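Side-chain contacts in sulfate transporter 4.1, chloroplastic (Arabidopsis thaliana, PDB 7LHV), which cotransports protons and sulfate across a membrane and may play a role in regulating sulfate assimilation: residues 595-599 with 600-604; 548-551 with 552-555; 123-126 with 127-131; 108-111 with 112-116. All coordinates share one frame; numbering follows the deposited sequence.

Contact 1 of 4, residues 595-599 with 600-604; sequences QEYKT and RDIQL
Tyr597 lays one face of its ring under CG2 of Ile602, a CH-pi contact across the Schellman motif that ends helix 584-599 and turns the chain into strand 603-606, the last step of a beta-alpha-beta unit of the STAS domain. Ile602 CG2 stands 4.2 Å from the centroid of the Tyr597 ring. The same ring receives CD1 of Leu604 at its edge, in plane, with Tyr597 CE2 and Leu604 CD1 3.6 Å apart. On the outer side, Lys598 bends at chi2 and chi3 (-73° and 95°) to run alongside Gln603, and Lys598 NZ gives Gln603 OE1 a hydrogen bond of 3.0 Å from above the carbonyl plane. Gln603 NE2 in turn gives Leu604 O a 2.7 Å bond. A leucine in place of Gln603 would probably leave the Lys598 ammonium without this acceptor and Leu604 O without its side-chain donor. Behind these contacts lies the turn itself: Asp601 takes a positive phi of 62°, Ile602 N bonds to Tyr597 O, and Asp601 N bonds weakly to Lys598 O. Further out, Tyr597 OH reaches Leu549 O on helix 542-560, while Arg600 divides its guanidinium, NH2 pairing with Asp557 OD2 and NH1 giving a hydrogen bond to Ala357 O of the second subunit.

Contact 2 of 4, residues 548-551 with 552-555; sequences RLRE and YEVA
Val554 N and Ala555 N point back one turn to Arg550 O and Glu551 O, each bond 2.9 Å long, in regular alpha-helical geometry within helix 542-560. On this frame the side chains sort themselves by face. Glu553 sends its extended chain back along the helix, and OE1 settles against the aliphatic part of Arg550, 3.3 Å from Arg550 CG. The charged ends do not close a salt bridge: Arg550 NE and Glu553 OE1 stay 4.5 Å apart, with the guanidinium and carboxylate planes turned 43° from each other. Arg550, stretched out from CG to NE, instead carries its NH2 to Glu596 on helix 584-599, with which it forms a salt bridge. Round the helix, Arg548 NE and Glu551 OE1 make a long salt bridge of 3.6 Å, three residues apart, while Arg548 NH1 hydrogen-bonds to Tyr544 OH one turn earlier. Tyr552 turns the other way. With CG anti to its own carbonyl carbon (chi1 -55°), the ring folds back beside the preceding turn; Tyr552 CD2 comes to 3.3 Å from Leu549 O, which meets the ring at its edge. Val529 and Val531 of strand 527-533 pack on this tyrosine, so the helix sits against the sheet as the middle element of a STAS beta-alpha-beta unit. The carboxylates of Glu553 and Glu596 lie close to each other; Arg550, bound to Glu596 and touched by Glu553 along its aliphatic part, would probably offset some of that like charge.

Contact 3 of 4, residues 123-126 with 127-131; sequences PPIY and GLYSS
Tyr126 and Tyr129, one helical turn apart, form a T-shaped pair in which the edge of Tyr129 is directed at the face of Tyr126. The ring planes stand at 82° and the centroids are 5.3 Å apart; the closest carbons are Tyr126 CD1 and Tyr129 CD2, at 3.7 Å. A CH-pi contact adds a second aromatic interaction: Ile125 CG1 lies over a face of the Tyr129 ring, 4.1 Å from its centroid. That branch gets there because CG1 is set trans to the backbone nitrogen (chi1 -175°). Purely apolar packing continues from its other end, where Ile125 CD1 meets Leu128 CD1 at 3.9 Å and the two chains cross at about a right angle. Leu419 of helix 406-426 packs on Ile125, Leu128 and Tyr129 together. Among the backbone bonds, Gly127 N bonds to Pro124 O, and Tyr129 N bonds to Ile125 O at 3.3 Å. Ser130 N follows to Tyr126 O, and Ser130 OG bonds to Tyr385 O. A serine in place of Tyr129 would probably take the edge-on partner from Tyr126 and uncover Ile125 CG1, opening a gap beside Leu419. Near the start of this predicted transmembrane helix, then, cohesion between side chains rests on ring faces, ring edges and aliphatic branches without any charged pair, a chemistry suited to burial against neighbouring helices.

Contact 4 of 4, residues 108-111 with 112-116; sequences MLVP and QAMSY
Met108 meets Gln112 one turn further along helix 91-119, the two side chains slanting past each other with Met108 CG 4.1 Å from Gln112 OE1. The glutamine's own CG rests 3.4 Å from Met108 O, and its chain, extended beyond CG, carries the amide away from the helix. There OE1 accepts a weak hydrogen bond from Arg393 of helix 391-399. A bound sulfate ion lies about 5 Å from the Gln112 side chain, consistent with a place near the anion site of this transporter. Leu109 comes next: its carbonyl takes the N-H of Ala113, and Leu109 CD1 touches Ala113 CB at 4.0 Å. The small methyl of Ala113 lies against Leu128 and Ser131 of the following helix. This is a proline-kinked transmembrane helix of the SLC26 family, bent where Pro111 has no N-H to offer the preceding turn. Val110 stands just before the proline and runs side by side with Met114, the two pointing the same way. Met114 CE reaches 3.9 Å from Val110 CG1, turned back by a bend at chi3 (-74°). Their backbones are joined as well, Met114 N giving Val110 O a bond of 3.0 Å. Pro111, which cannot donate, has a carbonyl gripped twice by Ser115. The amide N of Ser115 and its OG approach Pro111 O from opposite faces of the carbonyl plane, at 2.9 Å and 2.8 Å, and the hydroxyl is brought there by chi1 of -57°, which sets OG beside its own backbone N.

In the fold
The four contacts divide into two distant pairs. Contacts 1 and 2 belong to the STAS domain, are partly buried and reach the second subunit; contact 1 joins the end of helix 584-599 to strand 603-606, whereas contact 2 lies inside helix 542-560, and their side chains touch. Contacts 3 and 4 lie in the predicted membrane-spanning part, wholly or mostly buried, on consecutive helices 125-141 and 91-119. The centres of contacts 1 and 2 are 11 Å apart. Those of contacts 3 and 4 are 8 Å apart. Chemistry follows place: charged groups feature in both STAS contacts, whereas the membrane pair relies on rings, aliphatic branches and methionine, with Gln112 and the serine hydroxyls as polar exceptions.

Contact 1 of 4, residues 595-599 with 600-604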
loop_
_atom_site.group_PDB
_atom_site.type_symbol
_atom_site.label_atom_id
_atom_site.label_comp_id
_atom_site.label_asym_id
_atom_site.label_seq_id
_atom_site.Cartn_x
_atom_site.Cartn_y
_atom_site.Cartn_z
ATOM N N GLN A 595 19.483 -23.610 9.647
ATOM C CA GLN A 595 19.084 -24.974 9.973
ATOM C C GLN A 595 18.920 -25.815 8.712
ATOM O O GLN A 595 19.362 -26.970 8.662
ATOM C CB GLN A 595 17.794 -24.963 10.791
ATOM C CG GLN A 595 17.973 -24.431 12.203
ATOM C CD GLN A 595 16.659 -24.262 12.934
ATOM O OE1 GLN A 595 15.601 -24.157 12.316
ATOM N NE2 GLN A 595 16.721 -24.234 14.259
ATOM N N GLU A 596 18.297 -25.248 7.675
ATOM C CA GLU A 596 18.138 -25.985 6.426
ATOM C C GLU A 596 19.482 -26.260 5.758
ATOM O O GLU A 596 19.636 -27.278 5.075
ATOM C CB GLU A 596 17.217 -25.225 5.473
ATOM C CG GLU A 596 15.783 -25.101 5.952
ATOM C CD GLU A 596 14.940 -24.232 5.039
ATOM O OE1 GLU A 596 15.436 -23.840 3.964
ATOM O OE2 GLU A 596 13.779 -23.940 5.396
ATOM N N TYR A 597 20.453 -25.361 5.927
ATOM C CA TYR A 597 21.788 -25.593 5.383
ATOM C C TYR A 597 22.508 -26.702 6.139
ATOM O O TYR A 597 23.226 -27.506 5.534
ATOM C CB TYR A 597 22.593 -24.296 5.417
ATOM C CG TYR A 597 22.226 -23.326 4.317
ATOM C CD1 TYR A 597 21.622 -23.769 3.152
ATOM C CD2 TYR A 597 22.483 -21.971 4.444
ATOM C CE1 TYR A 597 21.282 -22.890 2.148
ATOM C CE2 TYR A 597 22.146 -21.086 3.441
ATOM C CZ TYR A 597 21.547 -21.552 2.296
ATOM O OH TYR A 597 21.208 -20.678 1.291
ATOM N N LYS A 598 22.344 -26.752 7.465
ATOM C CA LYS A 598 22.841 -27.898 8.223
ATOM C C LYS A 598 22.189 -29.196 7.768
ATOM O O LYS A 598 22.844 -30.245 7.732
ATOM C CB LYS A 598 22.623 -27.689 9.723
ATOM C CG LYS A 598 23.358 -26.505 10.340
ATOM C CD LYS A 598 24.861 -26.788 10.445
ATOM C CE LYS A 598 25.677 -26.256 9.281
ATOM N NZ LYS A 598 27.133 -26.479 9.508
ATOM N N THR A 599 20.902 -29.153 7.424
ATOM C CA THR A 599 20.262 -30.343 6.871
ATOM C C THR A 599 20.910 -30.748 5.553
ATOM O O THR A 599 21.105 -31.940 5.287
ATOM C CB THR A 599 18.765 -30.101 6.683
ATOM O OG1 THR A 599 18.170 -29.799 7.951
ATOM C CG2 THR A 599 18.093 -31.333 6.100
ATOM N N ARG A 600 21.271 -29.771 4.724
ATOM C CA ARG A 600 21.900 -30.021 3.435
ATOM C C ARG A 600 23.420 -30.054 3.514
ATOM O O ARG A 600 24.076 -30.156 2.473
ATOM C CB ARG A 600 21.471 -28.959 2.421
ATOM C CG ARG A 600 20.406 -29.414 1.445
ATOM C CD ARG A 600 19.023 -29.201 2.023
ATOM N NE ARG A 600 17.998 -29.166 0.989
ATOM C CZ ARG A 600 16.706 -28.995 1.226
ATOM N NH1 ARG A 600 16.244 -28.843 2.455
ATOM N NH2 ARG A 600 15.857 -28.975 0.203
ATOM N N ASP A 601 23.989 -29.963 4.717
ATOM C CA ASP A 601 25.440 -29.948 4.915
ATOM C C ASP A 601 26.085 -28.745 4.228
ATOM O O ASP A 601 27.096 -28.871 3.531
ATOM C CB ASP A 601 26.078 -31.258 4.440
ATOM C CG ASP A 601 27.457 -31.480 5.021
ATOM O OD1 ASP A 601 27.841 -30.734 5.945
ATOM O OD2 ASP A 601 28.156 -32.401 4.551
ATOM N N ILE A 602 25.499 -27.567 4.427
ATOM C CA ILE A 602 26.021 -26.309 3.907
ATOM C C ILE A 602 26.319 -25.394 5.086
ATOM O O ILE A 602 25.519 -25.302 6.023
ATOM C CB ILE A 602 25.038 -25.638 2.928
ATOM C CG1 ILE A 602 24.749 -26.554 1.741
ATOM C CG2 ILE A 602 25.583 -24.315 2.439
ATOM C CD1 ILE A 602 23.539 -26.140 0.940
ATOM N N GLN A 603 27.473 -24.734 5.045
ATOM C CA GLN A 603 27.888 -23.829 6.107
ATOM C C GLN A 603 27.429 -22.412 5.792
ATOM O O GLN A 603 27.612 -21.927 4.671
ATOM C CB GLN A 603 29.406 -23.859 6.273
ATOM C CG GLN A 603 29.921 -23.000 7.406
ATOM C CD GLN A 603 29.201 -23.267 8.706
ATOM O OE1 GLN A 603 29.257 -24.369 9.247
ATOM N NE2 GLN A 603 28.505 -22.259 9.211
ATOM N N LEU A 604 26.841 -21.749 6.783
ATOM C CA LEU A 604 26.410 -20.366 6.650
ATOM C C LEU A 604 27.387 -19.459 7.382
ATOM O O LEU A 604 27.749 -19.728 8.532
ATOM C CB LEU A 604 25.003 -20.169 7.211
ATOM C CG LEU A 604 24.415 -18.791 6.919
ATOM C CD1 LEU A 604 23.879 -18.778 5.510
ATOM C CD2 LEU A 604 23.338 -18.411 7.917
#

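Contact 2 of 4, residues 548-551 with 552-555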
loop_
_atom_site.group_PDB
_atom_site.type_symbol
_atom_site.label_atom_id
_atom_site.label_comp_id
_atom_site.label_asym_id
_atom_site.label_seq_id
_atom_site.Cartn_x
_atom_site.Cartn_y
_atom_site.Cartn_z
ATOM N N ARG A 548 15.667 -16.909 -2.768
ATOM C CA ARG A 548 16.967 -16.816 -3.426
ATOM C C ARG A 548 18.017 -17.637 -2.695
ATOM O O ARG A 548 18.885 -18.249 -3.327
ATOM C CB ARG A 548 17.402 -15.357 -3.530
ATOM C CG ARG A 548 16.593 -14.545 -4.519
ATOM C CD ARG A 548 16.799 -15.067 -5.928
ATOM N NE ARG A 548 18.210 -15.106 -6.288
ATOM C CZ ARG A 548 18.869 -14.109 -6.863
ATOM N NH1 ARG A 548 18.266 -12.974 -7.175
ATOM N NH2 ARG A 548 20.162 -14.256 -7.132
ATOM N N LEU A 549 17.970 -17.648 -1.362
ATOM C CA LEU A 549 18.932 -18.442 -0.608
ATOM C C LEU A 549 18.602 -19.931 -0.662
ATOM O O LEU A 549 19.507 -20.765 -0.538
ATOM C CB LEU A 549 18.995 -17.946 0.834
ATOM C CG LEU A 549 19.527 -16.516 0.969
ATOM C CD1 LEU A 549 19.539 -16.070 2.419
ATOM C CD2 LEU A 549 20.909 -16.394 0.358
ATOM N N ARG A 550 17.328 -20.284 -0.841
ATOM C CA ARG A 550 16.943 -21.682 -0.988
ATOM C C ARG A 550 17.233 -22.235 -2.374
ATOM O O ARG A 550 17.218 -23.460 -2.552
ATOM C CB ARG A 550 15.455 -21.863 -0.681
ATOM C CG ARG A 550 15.097 -21.821 0.792
ATOM C CD ARG A 550 13.589 -21.797 0.973
ATOM N NE ARG A 550 13.195 -21.991 2.362
ATOM C CZ ARG A 550 12.011 -21.653 2.856
ATOM N NH1 ARG A 550 11.083 -21.094 2.100
ATOM N NH2 ARG A 550 11.755 -21.883 4.138
ATOM N N GLU A 551 17.448 -21.369 -3.366
ATOM C CA GLU A 551 17.853 -21.867 -4.679
ATOM C C GLU A 551 19.119 -22.710 -4.587
ATOM O O GLU A 551 19.300 -23.661 -5.356
ATOM C CB GLU A 551 18.053 -20.713 -5.662
ATOM C CG GLU A 551 16.781 -19.981 -6.036
ATOM C CD GLU A 551 17.033 -18.841 -7.001
ATOM O OE1 GLU A 551 18.216 -18.547 -7.277
ATOM O OE2 GLU A 551 16.052 -18.241 -7.485
ATOM N N TYR A 552 20.006 -22.387 -3.646
ATOM C CA TYR A 552 21.220 -23.180 -3.472
ATOM C C TYR A 552 20.910 -24.556 -2.894
ATOM O O TYR A 552 21.531 -25.553 -3.284
ATOM C CB TYR A 552 22.210 -22.411 -2.602
ATOM C CG TYR A 552 22.496 -21.042 -3.169
ATOM C CD1 TYR A 552 23.289 -20.893 -4.298
ATOM C CD2 TYR A 552 21.937 -19.904 -2.609
ATOM C CE1 TYR A 552 23.538 -19.648 -4.835
ATOM C CE2 TYR A 552 22.180 -18.655 -3.139
ATOM C CZ TYR A 552 22.981 -18.533 -4.253
ATOM O OH TYR A 552 23.229 -17.291 -4.787
ATOM N N GLU A 553 19.939 -24.641 -1.980
ATOM C CA GLU A 553 19.494 -25.950 -1.513
ATOM C C GLU A 553 18.889 -26.755 -2.651
ATOM O O GLU A 553 19.097 -27.969 -2.744
ATOM C CB GLU A 553 18.471 -25.803 -0.392
ATOM C CG GLU A 553 18.778 -24.725 0.601
ATOM C CD GLU A 553 17.642 -24.516 1.566
ATOM O OE1 GLU A 553 16.483 -24.777 1.185
ATOM O OE2 GLU A 553 17.905 -24.078 2.701
ATOM N N VAL A 554 18.109 -26.099 -3.511
ATOM C CA VAL A 554 17.517 -26.795 -4.652
ATOM C C VAL A 554 18.606 -27.306 -5.587
ATOM O O VAL A 554 18.520 -28.421 -6.119
ATOM C CB VAL A 554 16.518 -25.882 -5.383
ATOM C CG1 VAL A 554 15.822 -26.648 -6.490
ATOM C CG2 VAL A 554 15.488 -25.346 -4.407
ATOM N N ALA A 555 19.647 -26.501 -5.804
ATOM C CA ALA A 555 20.769 -26.945 -6.625
ATOM C C ALA A 555 21.473 -28.143 -5.996
ATOM O O ALA A 555 21.861 -29.083 -6.698
ATOM C CB ALA A 555 21.753 -25.797 -6.838
#

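Contact 3 of 4, residues 123-126 with 127-131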
loop_
_atom_site.group_PDB
_atom_site.type_symbol
_atom_site.label_atom_id
_atom_site.label_comp_id
_atom_site.label_asym_id
_atom_site.label_seq_id
_atom_site.Cartn_x
_atom_site.Cartn_y
_atom_site.Cartn_z
ATOM N N PRO A 123 -23.283 29.420 -6.587
ATOM C CA PRO A 123 -23.400 30.728 -7.222
ATOM C C PRO A 123 -22.053 31.422 -7.253
ATOM O O PRO A 123 -21.181 31.163 -6.404
ATOM C CB PRO A 123 -24.401 31.469 -6.325
ATOM C CG PRO A 123 -24.494 30.672 -5.076
ATOM C CD PRO A 123 -24.222 29.266 -5.467
ATOM N N PRO A 124 -21.834 32.310 -8.227
ATOM C CA PRO A 124 -20.482 32.859 -8.434
ATOM C C PRO A 124 -19.902 33.574 -7.227
ATOM O O PRO A 124 -18.684 33.529 -7.023
ATOM C CB PRO A 124 -20.676 33.823 -9.611
ATOM C CG PRO A 124 -21.919 33.364 -10.288
ATOM C CD PRO A 124 -22.798 32.835 -9.206
ATOM N N ILE A 125 -20.737 34.229 -6.416
ATOM C CA ILE A 125 -20.223 35.035 -5.311
ATOM C C ILE A 125 -19.405 34.185 -4.350
ATOM O O ILE A 125 -18.427 34.664 -3.764
ATOM C CB ILE A 125 -21.382 35.755 -4.593
ATOM C CG1 ILE A 125 -20.846 36.693 -3.514
ATOM C CG2 ILE A 125 -22.358 34.757 -3.993
ATOM C CD1 ILE A 125 -19.991 37.807 -4.060
ATOM N N TYR A 126 -19.764 32.911 -4.193
ATOM C CA TYR A 126 -19.056 32.056 -3.248
ATOM C C TYR A 126 -17.627 31.772 -3.677
ATOM O O TYR A 126 -16.841 31.268 -2.868
ATOM C CB TYR A 126 -19.831 30.756 -3.037
ATOM C CG TYR A 126 -20.969 30.940 -2.069
ATOM C CD1 TYR A 126 -20.782 30.768 -0.708
ATOM C CD2 TYR A 126 -22.223 31.331 -2.510
ATOM C CE1 TYR A 126 -21.815 30.959 0.181
ATOM C CE2 TYR A 126 -23.261 31.521 -1.629
ATOM C CZ TYR A 126 -23.053 31.333 -0.284
ATOM O OH TYR A 126 -24.090 31.521 0.599
ATOM N N GLY A 127 -17.269 32.063 -4.928
ATOM C CA GLY A 127 -15.863 32.058 -5.291
ATOM C C GLY A 127 -15.098 33.181 -4.615
ATOM O O GLY A 127 -14.024 32.963 -4.047
ATOM N N LEU A 128 -15.661 34.393 -4.639
ATOM C CA LEU A 128 -14.982 35.537 -4.040
ATOM C C LEU A 128 -14.780 35.337 -2.547
ATOM O O LEU A 128 -13.710 35.644 -2.011
ATOM C CB LEU A 128 -15.767 36.818 -4.309
ATOM C CG LEU A 128 -15.874 37.236 -5.773
ATOM C CD1 LEU A 128 -16.636 38.540 -5.894
ATOM C CD2 LEU A 128 -14.496 37.359 -6.393
ATOM N N TYR A 129 -15.799 34.818 -1.858
ATOM C CA TYR A 129 -15.635 34.448 -0.457
ATOM C C TYR A 129 -14.458 33.499 -0.292
ATOM O O TYR A 129 -13.607 33.686 0.585
ATOM C CB TYR A 129 -16.916 33.804 0.074
ATOM C CG TYR A 129 -18.137 34.696 0.069
ATOM C CD1 TYR A 129 -18.020 36.075 0.009
ATOM C CD2 TYR A 129 -19.410 34.152 0.139
ATOM C CE1 TYR A 129 -19.137 36.886 0.009
ATOM C CE2 TYR A 129 -20.532 34.954 0.141
ATOM C CZ TYR A 129 -20.390 36.320 0.076
ATOM O OH TYR A 129 -21.505 37.125 0.078
ATOM N N SER A 130 -14.367 32.495 -1.167
ATOM C CA SER A 130 -13.288 31.521 -1.098
ATOM C C SER A 130 -11.926 32.133 -1.380
ATOM O O SER A 130 -10.911 31.471 -1.146
ATOM C CB SER A 130 -13.550 30.373 -2.071
ATOM O OG SER A 130 -12.569 29.362 -1.931
ATOM N N SER A 131 -11.878 33.361 -1.892
ATOM C CA SER A 131 -10.625 34.077 -2.059
ATOM C C SER A 131 -10.418 35.171 -1.026
ATOM O O SER A 131 -9.324 35.735 -0.961
ATOM C CB SER A 131 -10.547 34.699 -3.460
ATOM O OG SER A 131 -10.591 33.706 -4.465
#

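Contact 4 of 4, residues 108-111 with 112-116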
loop_
_atom_site.group_PDB
_atom_site.type_symbol
_atom_site.label_atom_id
_atom_site.label_comp_id
_atom_site.label_asym_id
_atom_site.label_seq_id
_atom_site.Cartn_x
_atom_site.Cartn_y
_atom_site.Cartn_z
ATOM N N MET A 108 -6.190 38.815 -11.962
ATOM C CA MET A 108 -6.344 37.501 -12.579
ATOM C C MET A 108 -7.325 36.624 -11.809
ATOM O O MET A 108 -7.946 35.729 -12.390
ATOM C CB MET A 108 -4.984 36.811 -12.685
ATOM C CG MET A 108 -5.025 35.425 -13.298
ATOM S SD MET A 108 -3.509 34.493 -13.037
ATOM C CE MET A 108 -3.487 33.484 -14.513
ATOM N N LEU A 109 -7.493 36.879 -10.511
ATOM C CA LEU A 109 -8.199 35.947 -9.640
ATOM C C LEU A 109 -9.701 36.192 -9.609
ATOM O O LEU A 109 -10.478 35.232 -9.593
ATOM C CB LEU A 109 -7.623 36.031 -8.226
ATOM C CG LEU A 109 -8.413 35.408 -7.076
ATOM C CD1 LEU A 109 -8.613 33.920 -7.290
ATOM C CD2 LEU A 109 -7.700 35.663 -5.766
ATOM N N VAL A 110 -10.131 37.451 -9.583
ATOM C CA VAL A 110 -11.556 37.748 -9.409
ATOM C C VAL A 110 -12.401 37.030 -10.466
ATOM O O VAL A 110 -13.298 36.243 -10.101
ATOM C CB VAL A 110 -11.817 39.265 -9.421
ATOM C CG1 VAL A 110 -13.305 39.549 -9.478
ATOM C CG2 VAL A 110 -11.192 39.925 -8.209
ATOM N N PRO A 111 -12.152 37.225 -11.773
ATOM C CA PRO A 111 -12.939 36.471 -12.761
ATOM C C PRO A 111 -12.737 34.973 -12.670
ATOM O O PRO A 111 -13.691 34.207 -12.847
ATOM C CB PRO A 111 -12.443 37.033 -14.097
ATOM C CG PRO A 111 -11.087 37.503 -13.824
ATOM C CD PRO A 111 -11.129 38.054 -12.438
ATOM N N GLN A 112 -11.510 34.533 -12.387
ATOM C CA GLN A 112 -11.260 33.107 -12.226
ATOM C C GLN A 112 -11.993 32.557 -11.013
ATOM O O GLN A 112 -12.495 31.431 -11.048
ATOM C CB GLN A 112 -9.761 32.842 -12.111
ATOM C CG GLN A 112 -9.051 32.739 -13.444
ATOM C CD GLN A 112 -7.708 32.061 -13.327
ATOM O OE1 GLN A 112 -7.116 32.011 -12.249
ATOM N NE2 GLN A 112 -7.215 31.532 -14.439
ATOM N N ALA A 113 -12.059 33.334 -9.931
ATOM C CA ALA A 113 -12.791 32.892 -8.750
ATOM C C ALA A 113 -14.268 32.699 -9.063
ATOM O O ALA A 113 -14.859 31.671 -8.708
ATOM C CB ALA A 113 -12.607 33.894 -7.612
ATOM N N MET A 114 -14.883 33.673 -9.743
ATOM C CA MET A 114 -16.295 33.516 -10.092
ATOM C C MET A 114 -16.508 32.343 -11.047
ATOM O O MET A 114 -17.476 31.584 -10.905
ATOM C CB MET A 114 -16.849 34.805 -10.692
ATOM C CG MET A 114 -16.912 35.966 -9.719
ATOM S SD MET A 114 -17.633 37.442 -10.453
ATOM C CE MET A 114 -16.298 37.988 -11.511
ATOM N N SER A 115 -15.612 32.175 -12.023
ATOM C CA SER A 115 -15.753 31.082 -12.980
ATOM C C SER A 115 -15.640 29.724 -12.298
ATOM O O SER A 115 -16.410 28.803 -12.597
ATOM C CB SER A 115 -14.701 31.221 -14.075
ATOM O OG SER A 115 -14.804 32.474 -14.722
ATOM N N TYR A 116 -14.685 29.579 -11.377
ATOM C CA TYR A 116 -14.533 28.318 -10.662
ATOM C C TYR A 116 -15.703 28.058 -9.725
ATOM O O TYR A 116 -16.110 26.904 -9.556
ATOM C CB TYR A 116 -13.222 28.311 -9.884
ATOM C CG TYR A 116 -11.995 28.297 -10.758
ATOM C CD1 TYR A 116 -12.019 27.709 -12.011
ATOM C CD2 TYR A 116 -10.812 28.877 -10.330
ATOM C CE1 TYR A 116 -10.900 27.697 -12.812
ATOM C CE2 TYR A 116 -9.689 28.869 -11.123
ATOM C CZ TYR A 116 -9.736 28.278 -12.361
ATOM O OH TYR A 116 -8.617 28.269 -13.154
#